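Local coordinates for trehalose synthase regulatory protein (PDB 5HUS), which is probably a regulatory subunit of the trehalose-synthesising complex, its C-terminal part having a trehalose-phosphatase-like domain of the HAD clan, at residues Glu261-Leu266 with Thr273-Leu278; Gly250-Ile255 with Thr286-Thr291. One frame throughout, in Å; residues are numbered along the deposited sequence.

Both contacts use helix 254-265, in the HAD-type core: contact 1 sets its C-terminal end against strand 272-278, contact 2 sets the loop leading into its N-terminal end against the loop before strand 292-294. Along the chain contact 1 is nested within the loop closed by contact 2, and their centres lie about 10 Å apart. They meet directly: the amide N264 ND2 lies 2.9 Å from A289 O, and L278 N lies 2.9 Å from G250 O, both probable hydrogen bonds. Segment 250-255 starts at the C-terminal end of strand 243-250, the strand end that carries acidic residues in catalytic HAD phosphatases, so contact 2 probably borders the region that corresponds to the active-site cleft of those enzymes.

Contact 1 of 2, residues Glu261-Leu266 with Thr273-Leu278; sequences EYVNSL and TLTVTL
N264 and T275 share the one direct hydrogen bond of this contact: T275 OG1 donates to N264 OD1 over 2.9 Å, in the plane of the amide and onto a lone pair, with a C=O...O angle of 124°. The T275 hydroxyl stands between its backbone N and carbonyl carbon (chi1 50°), which turns it to the helix, and its side chain runs roughly perpendicular to that of N264. The same hydroxyl accepts from the backbone N of T291; with the amide nitrogen also held, by A289 O, both ends of the N264 amide are gripped and its rotation is fixed. T275 CG2 comes within 3.1 Å of N264 OD1. Behind the amide the packing is tight: T275 CG2 meets V263 CG1 at 3.8 Å, the V263 and T275 side chains lying alongside and pointing opposite ways. The segments belong to a beta-alpha-beta unit, strand 243-250, helix 254-265 and strand 272-278, and run nearly antiparallel at 158°, their axes 7.6 Å apart at closest approach. V263 also reaches back to Y248 of the first strand, filling the layer between helix and sheet. The T273 methyl belongs to this packed part as well, with CG2 3.6 Å from V263 O and 4.0 Å from L266 CB. Solvent enters only between the T273 hydroxyl, too far from the helix for a direct bond, and the N264 amide oxygen. A water bridges the two, donating to N264 OD1 at 2.7 Å and hydrogen-bonded to T273 OG1 at 2.6 Å.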
loop_
_atom_site.group_PDB
_atom_site.type_symbol
_atom_site.label_atom_id
_atom_site.label_comp_id
_atom_site.label_asym_id
_atom_site.label_seq_id
_atom_site.Cartn_x
_atom_site.Cartn_y
_atom_site.Cartn_z
ATOM N N GLU A 261 0.820 -0.726 12.249
ATOM C CA GLU A 261 1.211 -1.644 13.312
ATOM C C GLU A 261 2.514 -2.366 12.976
ATOM O O GLU A 261 3.370 -2.548 13.846
ATOM C CB GLU A 261 0.086 -2.643 13.579
ATOM C CG GLU A 261 -1.154 -2.005 14.186
ATOM C CD GLU A 261 -2.303 -2.984 14.338
ATOM O OE1 GLU A 261 -2.062 -4.201 14.242
ATOM O OE2 GLU A 261 -3.450 -2.534 14.549
ATOM N N TYR A 262 2.676 -2.756 11.714
ATOM C CA TYR A 262 3.903 -3.430 11.288
ATOM C C TYR A 262 5.121 -2.512 11.362
ATOM O O TYR A 262 6.162 -2.892 11.903
ATOM C CB TYR A 262 3.757 -3.986 9.863
ATOM C CG TYR A 262 5.036 -4.606 9.331
ATOM C CD1 TYR A 262 5.714 -5.582 10.056
ATOM C CD2 TYR A 262 5.569 -4.215 8.110
ATOM C CE1 TYR A 262 6.889 -6.146 9.580
ATOM C CE2 TYR A 262 6.739 -4.775 7.622
ATOM C CZ TYR A 262 7.398 -5.740 8.363
ATOM O OH TYR A 262 8.559 -6.303 7.882
ATOM N N VAL A 263 4.999 -1.303 10.816
ATOM C CA VAL A 263 6.115 -0.370 10.833
ATOM C C VAL A 263 6.434 0.046 12.268
ATOM O O VAL A 263 7.600 0.192 12.620
ATOM C CB VAL A 263 5.828 0.865 9.953
ATOM C CG1 VAL A 263 6.914 1.912 10.122
ATOM C CG2 VAL A 263 5.734 0.426 8.498
ATOM N N ASN A 264 5.404 0.208 13.097
ATOM C CA ASN A 264 5.616 0.507 14.520
ATOM C C ASN A 264 6.430 -0.582 15.205
ATOM O O ASN A 264 7.311 -0.298 16.019
ATOM C CB ASN A 264 4.284 0.680 15.254
ATOM C CG ASN A 264 3.635 2.022 14.977
ATOM O OD1 ASN A 264 4.262 2.922 14.430
ATOM N ND2 ASN A 264 2.373 2.160 15.365
ATOM N N SER A 265 6.137 -1.827 14.852
ATOM C CA SER A 265 6.795 -2.978 15.459
ATOM C C SER A 265 8.252 -3.115 15.018
ATOM O O SER A 265 9.038 -3.786 15.679
ATOM C CB SER A 265 6.024 -4.260 15.136
ATOM O OG SER A 265 6.286 -4.726 13.822
ATOM N N LEU A 266 8.616 -2.464 13.916
ATOM C CA LEU A 266 9.983 -2.538 13.399
ATOM C C LEU A 266 10.990 -1.803 14.273
ATOM O O LEU A 266 12.197 -1.899 14.049
ATOM C CB LEU A 266 10.049 -1.977 11.974
ATOM C CG LEU A 266 9.422 -2.852 10.890
ATOM C CD1 LEU A 266 9.457 -2.138 9.539
ATOM C CD2 LEU A 266 10.129 -4.197 10.808
ATOM N N THR A 273 11.575 4.615 13.695
ATOM C CA THR A 273 10.379 4.326 12.910
ATOM C C THR A 273 9.390 5.454 13.130
ATOM O O THR A 273 9.380 6.085 14.186
ATOM C CB THR A 273 9.721 2.966 13.280
ATOM O OG1 THR A 273 9.194 3.022 14.614
ATOM C CG2 THR A 273 10.729 1.825 13.180
ATOM N N LEU A 274 8.572 5.733 12.125
ATOM C CA LEU A 274 7.568 6.773 12.249
ATOM C C LEU A 274 6.377 6.401 11.386
ATOM O O LEU A 274 6.533 6.020 10.233
ATOM C CB LEU A 274 8.138 8.139 11.840
ATOM C CG LEU A 274 7.303 9.413 12.043
ATOM C CD1 LEU A 274 8.224 10.627 12.110
ATOM C CD2 LEU A 274 6.266 9.617 10.940
ATOM N N THR A 275 5.190 6.498 11.962
ATOM C CA THR A 275 3.965 6.299 11.211
ATOM C C THR A 275 3.134 7.574 11.286
ATOM O O THR A 275 3.010 8.180 12.353
ATOM C CB THR A 275 3.157 5.109 11.745
ATOM O OG1 THR A 275 3.006 5.235 13.164
ATOM C CG2 THR A 275 3.871 3.799 11.438
ATOM N N VAL A 276 2.580 7.983 10.153
ATOM C CA VAL A 276 1.771 9.195 10.102
ATOM C C VAL A 276 0.574 8.981 9.185
ATOM O O VAL A 276 0.697 8.383 8.111
ATOM C CB VAL A 276 2.602 10.416 9.632
ATOM C CG1 VAL A 276 3.342 10.106 8.336
ATOM C CG2 VAL A 276 1.719 11.640 9.468
ATOM N N THR A 277 -0.594 9.433 9.623
ATOM C CA THR A 277 -1.793 9.283 8.820
ATOM C C THR A 277 -2.348 10.630 8.390
ATOM O O THR A 277 -2.230 11.619 9.112
ATOM C CB THR A 277 -2.899 8.510 9.568
ATOM O OG1 THR A 277 -4.019 8.329 8.694
ATOM C CG2 THR A 277 -3.360 9.259 10.816
ATOM N N LEU A 278 -2.925 10.650 7.195
ATOM C CA LEU A 278 -3.716 11.781 6.733
ATOM C C LEU A 278 -5.034 11.804 7.489
ATOM O O LEU A 278 -5.714 10.784 7.587
ATOM C CB LEU A 278 -3.956 11.687 5.226
ATOM C CG LEU A 278 -2.736 11.980 4.354
ATOM C CD1 LEU A 278 -2.935 11.437 2.946
ATOM C CD2 LEU A 278 -2.487 13.474 4.313
HETATM O O HOH W 1 6.731 3.922 14.678
#

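Contact 2 of 2, residues Gly250-Ile255 with Thr286-Thr291; sequences GGLTSI and TKTAAT
L252 touches two threonines with its two methyls, and one of the touches is with a hydroxyl: CD1 presses to 3.2 Å from T286 OG1, close for a carbon and an oxygen. That oxygen has its polar partner in N283 O, so it meets the leucine merely as packing. The other branch, CD2, lies 3.7 Å from T288 CB and is nearly as close to T288 OG1, the leucine lying square across the T288 side chain but at a slant to that of T286. L252 thus sits as a single wedge in a small surface contact of 132 Å², and it also packs on N283 and T277. T288 carries its hydroxyl opposite the backbone N (chi1 -178°), beside its own carbonyl carbon, and there OG1 accepts from A290 N at 3.0 Å and 165° in an ST turn. E257 of helix 254-265 grips the same bend through both carboxylate oxygens, OE2 to T288 OG1 and OE1 to A289 N, so the loop before strand 292-294 is tied to the helix beside L252. In HAD phosphatases the C-terminal end of the strand equivalent to 243-250 and the loop after it bear the acidic metal-binding motif; here glycines G250 and G251 probably stand at those places, consistent with a regulatory rather than catalytic role. The turn they lead into is held at two points: G251 O takes the hydroxyl of Y260, and T253, at the N-cap of helix 254-265, caps a backbone N in the first turn while its OG1 also bonds to D256 OD2. Y260 packs against T288 and A290 as well, putting the helix side under both ends of the ST turn.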
loop_
_atom_site.group_PDB
_atom_site.type_symbol
_atom_site.label_atom_id
_atom_site.label_comp_id
_atom_site.label_asym_id
_atom_site.label_seq_id
_atom_site.Cartn_x
_atom_site.Cartn_y
_atom_site.Cartn_z
ATOM N N GLY A 250 0.029 6.958 5.402
ATOM C CA GLY A 250 -1.148 6.459 4.723
ATOM C C GLY A 250 -2.398 7.216 5.098
ATOM O O GLY A 250 -2.347 8.400 5.444
ATOM N N GLY A 251 -3.525 6.524 5.014
ATOM C CA GLY A 251 -4.796 7.071 5.433
ATOM C C GLY A 251 -5.365 6.248 6.568
ATOM O O GLY A 251 -4.631 5.587 7.299
ATOM N N LEU A 252 -6.681 6.291 6.716
ATOM C CA LEU A 252 -7.347 5.570 7.788
ATOM C C LEU A 252 -8.198 4.458 7.210
ATOM O O LEU A 252 -9.424 4.565 7.143
ATOM C CB LEU A 252 -8.208 6.519 8.617
ATOM C CG LEU A 252 -7.436 7.651 9.288
ATOM C CD1 LEU A 252 -8.373 8.773 9.687
ATOM C CD2 LEU A 252 -6.677 7.123 10.495
ATOM N N THR A 253 -7.533 3.407 6.746
ATOM C CA THR A 253 -8.214 2.209 6.281
ATOM C C THR A 253 -7.681 1.028 7.078
ATOM O O THR A 253 -6.663 1.156 7.752
ATOM C CB THR A 253 -7.998 1.956 4.778
ATOM O OG1 THR A 253 -6.612 1.692 4.528
ATOM C CG2 THR A 253 -8.436 3.161 3.960
ATOM N N SER A 254 -8.361 -0.111 6.995
ATOM C CA SER A 254 -7.930 -1.313 7.707
ATOM C C SER A 254 -6.551 -1.761 7.242
ATOM O O SER A 254 -5.743 -2.264 8.027
ATOM C CB SER A 254 -8.939 -2.448 7.511
ATOM O OG SER A 254 -10.193 -2.108 8.069
ATOM N N ILE A 255 -6.291 -1.575 5.954
ATOM C CA ILE A 255 -5.020 -1.970 5.371
ATOM C C ILE A 255 -3.906 -1.034 5.830
ATOM O O ILE A 255 -2.808 -1.487 6.146
ATOM C CB ILE A 255 -5.103 -2.007 3.834
ATOM C CG1 ILE A 255 -5.897 -3.244 3.405
ATOM C CG2 ILE A 255 -3.714 -2.018 3.212
ATOM C CD1 ILE A 255 -5.865 -3.521 1.922
ATOM N N THR A 286 -12.125 8.430 14.254
ATOM C CA THR A 286 -11.674 7.097 13.861
ATOM C C THR A 286 -10.387 6.715 14.593
ATOM O O THR A 286 -9.459 7.514 14.695
ATOM C CB THR A 286 -11.432 6.992 12.342
ATOM O OG1 THR A 286 -10.186 7.616 12.009
ATOM C CG2 THR A 286 -12.557 7.659 11.570
ATOM N N LYS A 287 -10.337 5.486 15.097
ATOM C CA LYS A 287 -9.164 5.010 15.823
ATOM C C LYS A 287 -8.033 4.616 14.873
ATOM O O LYS A 287 -8.279 4.105 13.780
ATOM C CB LYS A 287 -9.543 3.824 16.713
ATOM C CG LYS A 287 -10.480 4.192 17.852
ATOM C CD LYS A 287 -9.777 5.084 18.865
ATOM C CE LYS A 287 -10.752 5.627 19.895
ATOM N NZ LYS A 287 -11.777 6.507 19.266
ATOM N N THR A 288 -6.795 4.857 15.296
ATOM C CA THR A 288 -5.634 4.513 14.480
ATOM C C THR A 288 -4.410 4.167 15.318
ATOM O O THR A 288 -4.283 4.600 16.468
ATOM C CB THR A 288 -5.254 5.660 13.529
ATOM O OG1 THR A 288 -4.147 5.255 12.713
ATOM C CG2 THR A 288 -4.864 6.902 14.322
ATOM N N ALA A 289 -3.503 3.394 14.725
ATOM C CA ALA A 289 -2.244 3.049 15.368
ATOM C C ALA A 289 -1.119 3.969 14.902
ATOM O O ALA A 289 -0.000 3.889 15.408
ATOM C CB ALA A 289 -1.884 1.603 15.095
ATOM N N ALA A 290 -1.413 4.837 13.933
ATOM C CA ALA A 290 -0.436 5.829 13.497
ATOM C C ALA A 290 -0.081 6.748 14.664
ATOM O O ALA A 290 -0.949 7.131 15.445
ATOM C CB ALA A 290 -0.963 6.641 12.315
ATOM N N THR A 291 1.194 7.091 14.785
ATOM C CA THR A 291 1.629 7.980 15.862
ATOM C C THR A 291 1.253 9.428 15.579
ATOM O O THR A 291 0.790 10.146 16.471
ATOM C CB THR A 291 3.150 7.900 16.080
ATOM O OG1 THR A 291 3.540 6.535 16.257
ATOM C CG2 THR A 291 3.564 8.715 17.305
#